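TRNA (guanine-N(1)-)-methyltransferase (Corynebacterium diphtheriae, PDB 7KFF) catalyses transfer of a methyl group, with S-adenosylmethionine as the probable donor, to N1 of guanine-37 in tRNA, leaving S-adenosyl-L-homocysteine. Local coordinates at residues 270-273 and 274-278; 290-293 and 294-298. All coordinates share one frame; numbering follows the deposited sequence.

Interaction 1 (270-273 and 274-278); sequences SLKR and TWEVR
The guanidinium of R273 and the carboxylate of E276 lie in nearly parallel planes, 18° apart, but their charged atoms do not meet: R273 NE stays 4.1 Å from E276 OE1. A water bridges them, sitting at the edge of the guanidinium and in its plane, where it accepts from R273 NE at 2.9 Å and donates to E276 OE1. The other carboxylate oxygen, E276 OE2, is taken by K272, whose NZ makes a salt bridge to it at 3.2 Å, arriving on the syn side but 32° out of the carboxylate plane. A second water links the same two atoms. The K272 chain runs extended and bends only at its last torsion (chi4 -91°), which swings the ammonium over to E276. At the W275 ring, K272 O lies by the edge, near the ring plane. R273 and V277 run side by side, CD of the arginine 3.7 Å from CG2 of the valine. Further round the helix S270 O is gripped twice, by T274 N at 3.0 Å and by T274 OG1 at 2.8 Å, the two donors coming from opposite faces of the carbonyl plane. S270 OG turns instead to L234 O, and T274 OG1 also meets L234 N. The far end of R273 hydrogen-bonds A144 O of the second subunit. This is i to i+3 and i to i+4 pairing on the last turns of helix 259-277; R273 reaches the dimer interface, its side chain about 8 Å from a bound S-adenosyl-L-homocysteine, in keeping with the TrmD dimer, where active sites form between subunits.

Interaction 2 (290-293 and 294-298); sequences HDQA and YVEGL
Helix 289-299, close to the end of the modelled chain, carries an i to i+4 pair on its surface: Q292 and E296, one turn apart. Q292 NE2 donates to E296 OE2 at 3.3 Å. The bond is weak for its length, although it is fairly straight, with an N-H...O angle of 164°. The amide and carboxylate planes stand 73° apart, so the two groups meet steeply turned and do not lie flat on one another. Q292 gets there by bending: its CG is anti to the backbone N (chi1 -177°), and the turn at chi2 carries the amide along the helix toward E296. E296 OE2 also rests 3.6 Å from Q292 CG, and E296 CG lies 3.4 Å from Q292 O, so the glutamate chain leans on the peptide of the residue it pairs with.

Underneath, the backbone keeps the regular ladder: Y294 N to H290 O, V295 N to D291 O, E296 N to Q292 O at 2.9 Å, and G297 N to A293 O. On V295, CG2 packs 3.4 Å from D291 O, while Y294 CB lies 3.5 Å from H290 O. The inner side of the helix is anchored by D291, whose carboxylate forms salt bridges with R264 and R267 of helix 259-277. Y294 packs against E268 and K272 of that same helix, and L287 touches both Q292 and V295.

The polarity is thus divided. D291 is buried, and two arginines probably stabilise its negative charge, whereas the single weak amide bond to E296 on the outer side should restrain the glutamate only lightly and probably leaves its ionisation little changed.

The two contacts come in series along the C-terminal part of the chain: interaction 1 on helix 259-277, then helix 279-283, then interaction 2 on helix 289-299. Their centres are 11 Å apart and they touch directly: L271 CD1 lies 3.5 Å from D291 OD1, W275 CH2 lies 3.6 Å from L298 O, and K272 CA lies 3.8 Å from L298 CD1. Helix 259-277 thus lies between the second subunit and helix 289-299, away from the parallel sheet of its own chain. R273 and V277 of the helix, with R278 just beyond its end, face the second subunit; helix 289-299 backs it, and residues 290-298 touch no other chain of the assembly.

Interaction 1 (270-273 and 274-278)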
loop_
_atom_site.group_PDB
_atom_site.type_symbol
_atom_site.label_atom_id
_atom_site.label_comp_id
_atom_site.label_asym_id
_atom_site.label_seq_id
_atom_site.Cartn_x
_atom_site.Cartn_y
_atom_site.Cartn_z
ATOM N N SER A 270 9.312 -18.401 11.807
ATOM C CA SER A 270 8.811 -18.027 10.491
ATOM C C SER A 270 7.708 -18.975 10.031
ATOM O O SER A 270 6.659 -18.527 9.539
ATOM C CB SER A 270 9.991 -17.982 9.525
ATOM O OG SER A 270 9.585 -17.798 8.202
ATOM N N LEU A 271 7.891 -20.278 10.236
ATOM C CA LEU A 271 6.819 -21.222 9.932
ATOM C C LEU A 271 5.585 -20.933 10.776
ATOM O O LEU A 271 4.454 -20.990 10.277
ATOM C CB LEU A 271 7.276 -22.650 10.210
ATOM C CG LEU A 271 8.341 -23.198 9.268
ATOM C CD1 LEU A 271 8.971 -24.458 9.825
ATOM C CD2 LEU A 271 7.722 -23.465 7.887
ATOM N N LYS A 272 5.784 -20.621 12.063
ATOM C CA LYS A 272 4.662 -20.389 12.967
ATOM C C LYS A 272 3.892 -19.135 12.562
ATOM O O LYS A 272 2.658 -19.152 12.490
ATOM C CB LYS A 272 5.187 -20.255 14.398
ATOM C CG LYS A 272 4.141 -19.953 15.448
ATOM C CD LYS A 272 4.791 -20.016 16.839
ATOM C CE LYS A 272 3.814 -19.720 17.963
ATOM N NZ LYS A 272 3.790 -18.275 18.284
ATOM N N ARG A 273 4.605 -18.036 12.281
ATOM C CA ARG A 273 3.918 -16.813 11.886
ATOM C C ARG A 273 3.165 -17.043 10.585
ATOM O O ARG A 273 2.028 -16.589 10.430
ATOM C CB ARG A 273 4.905 -15.653 11.743
ATOM C CG ARG A 273 4.262 -14.319 11.307
ATOM C CD ARG A 273 3.308 -13.750 12.348
ATOM N NE ARG A 273 4.037 -13.179 13.478
ATOM C CZ ARG A 273 4.417 -11.907 13.574
ATOM N NH1 ARG A 273 5.086 -11.503 14.650
ATOM N NH2 ARG A 273 4.118 -11.033 12.613
ATOM N N THR A 274 3.777 -17.765 9.640
ATOM C CA THR A 274 3.098 -18.027 8.370
ATOM C C THR A 274 1.863 -18.899 8.583
ATOM O O THR A 274 0.799 -18.634 8.011
ATOM C CB THR A 274 4.073 -18.677 7.381
ATOM O OG1 THR A 274 5.252 -17.866 7.254
ATOM C CG2 THR A 274 3.415 -18.851 6.012
ATOM N N TRP A 275 1.983 -19.934 9.412
ATOM C CA TRP A 275 0.828 -20.762 9.724
ATOM C C TRP A 275 -0.281 -19.950 10.380
ATOM O O TRP A 275 -1.458 -20.126 10.050
ATOM C CB TRP A 275 1.256 -21.901 10.642
ATOM C CG TRP A 275 0.123 -22.754 11.084
ATOM C CD1 TRP A 275 -0.517 -23.714 10.360
ATOM C CD2 TRP A 275 -0.524 -22.713 12.357
ATOM N NE1 TRP A 275 -1.515 -24.285 11.111
ATOM C CE2 TRP A 275 -1.543 -23.685 12.340
ATOM C CE3 TRP A 275 -0.337 -21.953 13.511
ATOM C CZ2 TRP A 275 -2.370 -23.914 13.432
ATOM C CZ3 TRP A 275 -1.162 -22.183 14.597
ATOM C CH2 TRP A 275 -2.167 -23.152 14.548
ATOM N N GLU A 276 0.071 -19.067 11.323
ATOM C CA GLU A 276 -0.946 -18.289 12.029
ATOM C C GLU A 276 -1.696 -17.356 11.093
ATOM O O GLU A 276 -2.922 -17.192 11.204
ATOM C CB GLU A 276 -0.284 -17.429 13.110
ATOM C CG GLU A 276 0.268 -18.188 14.286
ATOM C CD GLU A 276 1.121 -17.324 15.209
ATOM O OE1 GLU A 276 1.604 -16.235 14.791
ATOM O OE2 GLU A 276 1.306 -17.744 16.367
ATOM N N VAL A 277 -0.968 -16.691 10.203
ATOM C CA VAL A 277 -1.482 -15.541 9.488
ATOM C C VAL A 277 -1.746 -15.819 8.015
ATOM O O VAL A 277 -2.678 -15.242 7.447
ATOM C CB VAL A 277 -0.472 -14.378 9.657
ATOM C CG1 VAL A 277 -0.932 -13.159 8.927
ATOM C CG2 VAL A 277 -0.217 -14.066 11.145
ATOM N N ARG A 278 -0.945 -16.674 7.383
ATOM C CA ARG A 278 -1.043 -16.945 5.945
ATOM C C ARG A 278 -0.856 -18.435 5.700
ATOM O O ARG A 278 0.040 -18.857 4.956
ATOM C CB ARG A 278 0.013 -16.140 5.184
ATOM C CG ARG A 278 -0.080 -14.639 5.310
ATOM C CD ARG A 278 -1.244 -14.092 4.525
ATOM N NE ARG A 278 -1.112 -14.307 3.091
ATOM C CZ ARG A 278 -0.356 -13.573 2.281
ATOM N NH1 ARG A 278 0.360 -12.567 2.754
ATOM N NH2 ARG A 278 -0.304 -13.831 0.990
HETATM O O HOH W 1 2.095 -15.902 18.453
HETATM O O HOH W 2 4.048 -15.279 15.462
#

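Interaction 2 (290-293 and 294-298)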
loop_
_atom_site.group_PDB
_atom_site.type_symbol
_atom_site.label_atom_id
_atom_site.label_comp_id
_atom_site.label_asym_id
_atom_site.label_seq_id
_atom_site.Cartn_x
_atom_site.Cartn_y
_atom_site.Cartn_z
ATOM N N HIS A 290 11.354 -31.918 8.917
ATOM C CA HIS A 290 11.547 -31.051 10.076
ATOM C C HIS A 290 10.469 -29.977 10.117
ATOM O O HIS A 290 9.822 -29.757 11.152
ATOM C CB HIS A 290 12.946 -30.433 10.028
ATOM C CG HIS A 290 13.539 -30.156 11.375
ATOM N ND1 HIS A 290 14.861 -29.801 11.541
ATOM C CD2 HIS A 290 12.994 -30.167 12.614
ATOM C CE1 HIS A 290 15.105 -29.611 12.826
ATOM N NE2 HIS A 290 13.988 -29.826 13.499
ATOM N N ASP A 291 10.250 -29.306 8.987
ATOM C CA ASP A 291 9.297 -28.204 8.952
ATOM C C ASP A 291 7.866 -28.713 8.990
ATOM O O ASP A 291 7.010 -28.118 9.650
ATOM C CB ASP A 291 9.522 -27.374 7.692
ATOM C CG ASP A 291 10.870 -26.657 7.686
ATOM O OD1 ASP A 291 11.540 -26.600 8.736
ATOM O OD2 ASP A 291 11.252 -26.149 6.620
ATOM N N GLN A 292 7.586 -29.811 8.285
ATOM C CA GLN A 292 6.230 -30.349 8.268
ATOM C C GLN A 292 5.833 -30.856 9.646
ATOM O O GLN A 292 4.712 -30.602 10.109
ATOM C CB GLN A 292 6.136 -31.456 7.219
ATOM C CG GLN A 292 4.749 -32.059 7.063
ATOM C CD GLN A 292 3.743 -31.075 6.512
ATOM O OE1 GLN A 292 4.060 -30.243 5.678
ATOM N NE2 GLN A 292 2.517 -31.170 6.990
ATOM N N ALA A 293 6.747 -31.535 10.334
ATOM C CA ALA A 293 6.447 -32.003 11.682
ATOM C C ALA A 293 6.211 -30.841 12.634
ATOM O O ALA A 293 5.331 -30.907 13.501
ATOM C CB ALA A 293 7.575 -32.894 12.189
ATOM N N TYR A 294 6.975 -29.755 12.484
ATOM C CA TYR A 294 6.774 -28.596 13.340
ATOM C C TYR A 294 5.388 -28.005 13.118
ATOM O O TYR A 294 4.663 -27.690 14.071
ATOM C CB TYR A 294 7.853 -27.549 13.061
ATOM C CG TYR A 294 7.653 -26.313 13.892
ATOM C CD1 TYR A 294 8.001 -26.298 15.236
ATOM C CD2 TYR A 294 7.093 -25.171 13.341
ATOM C CE1 TYR A 294 7.805 -25.172 16.007
ATOM C CE2 TYR A 294 6.890 -24.049 14.102
ATOM C CZ TYR A 294 7.251 -24.048 15.430
ATOM O OH TYR A 294 7.051 -22.917 16.187
ATOM N N VAL A 295 5.001 -27.840 11.852
ATOM C CA VAL A 295 3.696 -27.259 11.551
ATOM C C VAL A 295 2.566 -28.167 12.028
ATOM O O VAL A 295 1.545 -27.691 12.541
ATOM C CB VAL A 295 3.596 -26.925 10.053
ATOM C CG1 VAL A 295 2.186 -26.516 9.696
ATOM C CG2 VAL A 295 4.576 -25.812 9.718
ATOM N N GLU A 296 2.729 -29.484 11.885
ATOM C CA GLU A 296 1.719 -30.400 12.406
ATOM C C GLU A 296 1.572 -30.268 13.916
ATOM O O GLU A 296 0.473 -30.455 14.450
ATOM C CB GLU A 296 2.072 -31.841 12.023
ATOM C CG GLU A 296 1.755 -32.181 10.571
ATOM C CD GLU A 296 2.386 -33.487 10.108
ATOM O OE1 GLU A 296 3.084 -34.146 10.914
ATOM O OE2 GLU A 296 2.190 -33.846 8.928
ATOM N N GLY A 297 2.660 -29.946 14.618
ATOM C CA GLY A 297 2.562 -29.700 16.047
ATOM C C GLY A 297 1.748 -28.466 16.373
ATOM O O GLY A 297 1.087 -28.412 17.415
ATOM N N LEU A 298 1.775 -27.469 15.491
ATOM C CA LEU A 298 0.924 -26.299 15.677
ATOM C C LEU A 298 -0.543 -26.663 15.495
ATOM O O LEU A 298 -1.406 -26.194 16.245
ATOM C CB LEU A 298 1.306 -25.212 14.673
ATOM C CG LEU A 298 2.760 -24.761 14.671
ATOM C CD1 LEU A 298 3.010 -23.758 13.536
ATOM C CD2 LEU A 298 3.142 -24.167 16.012
#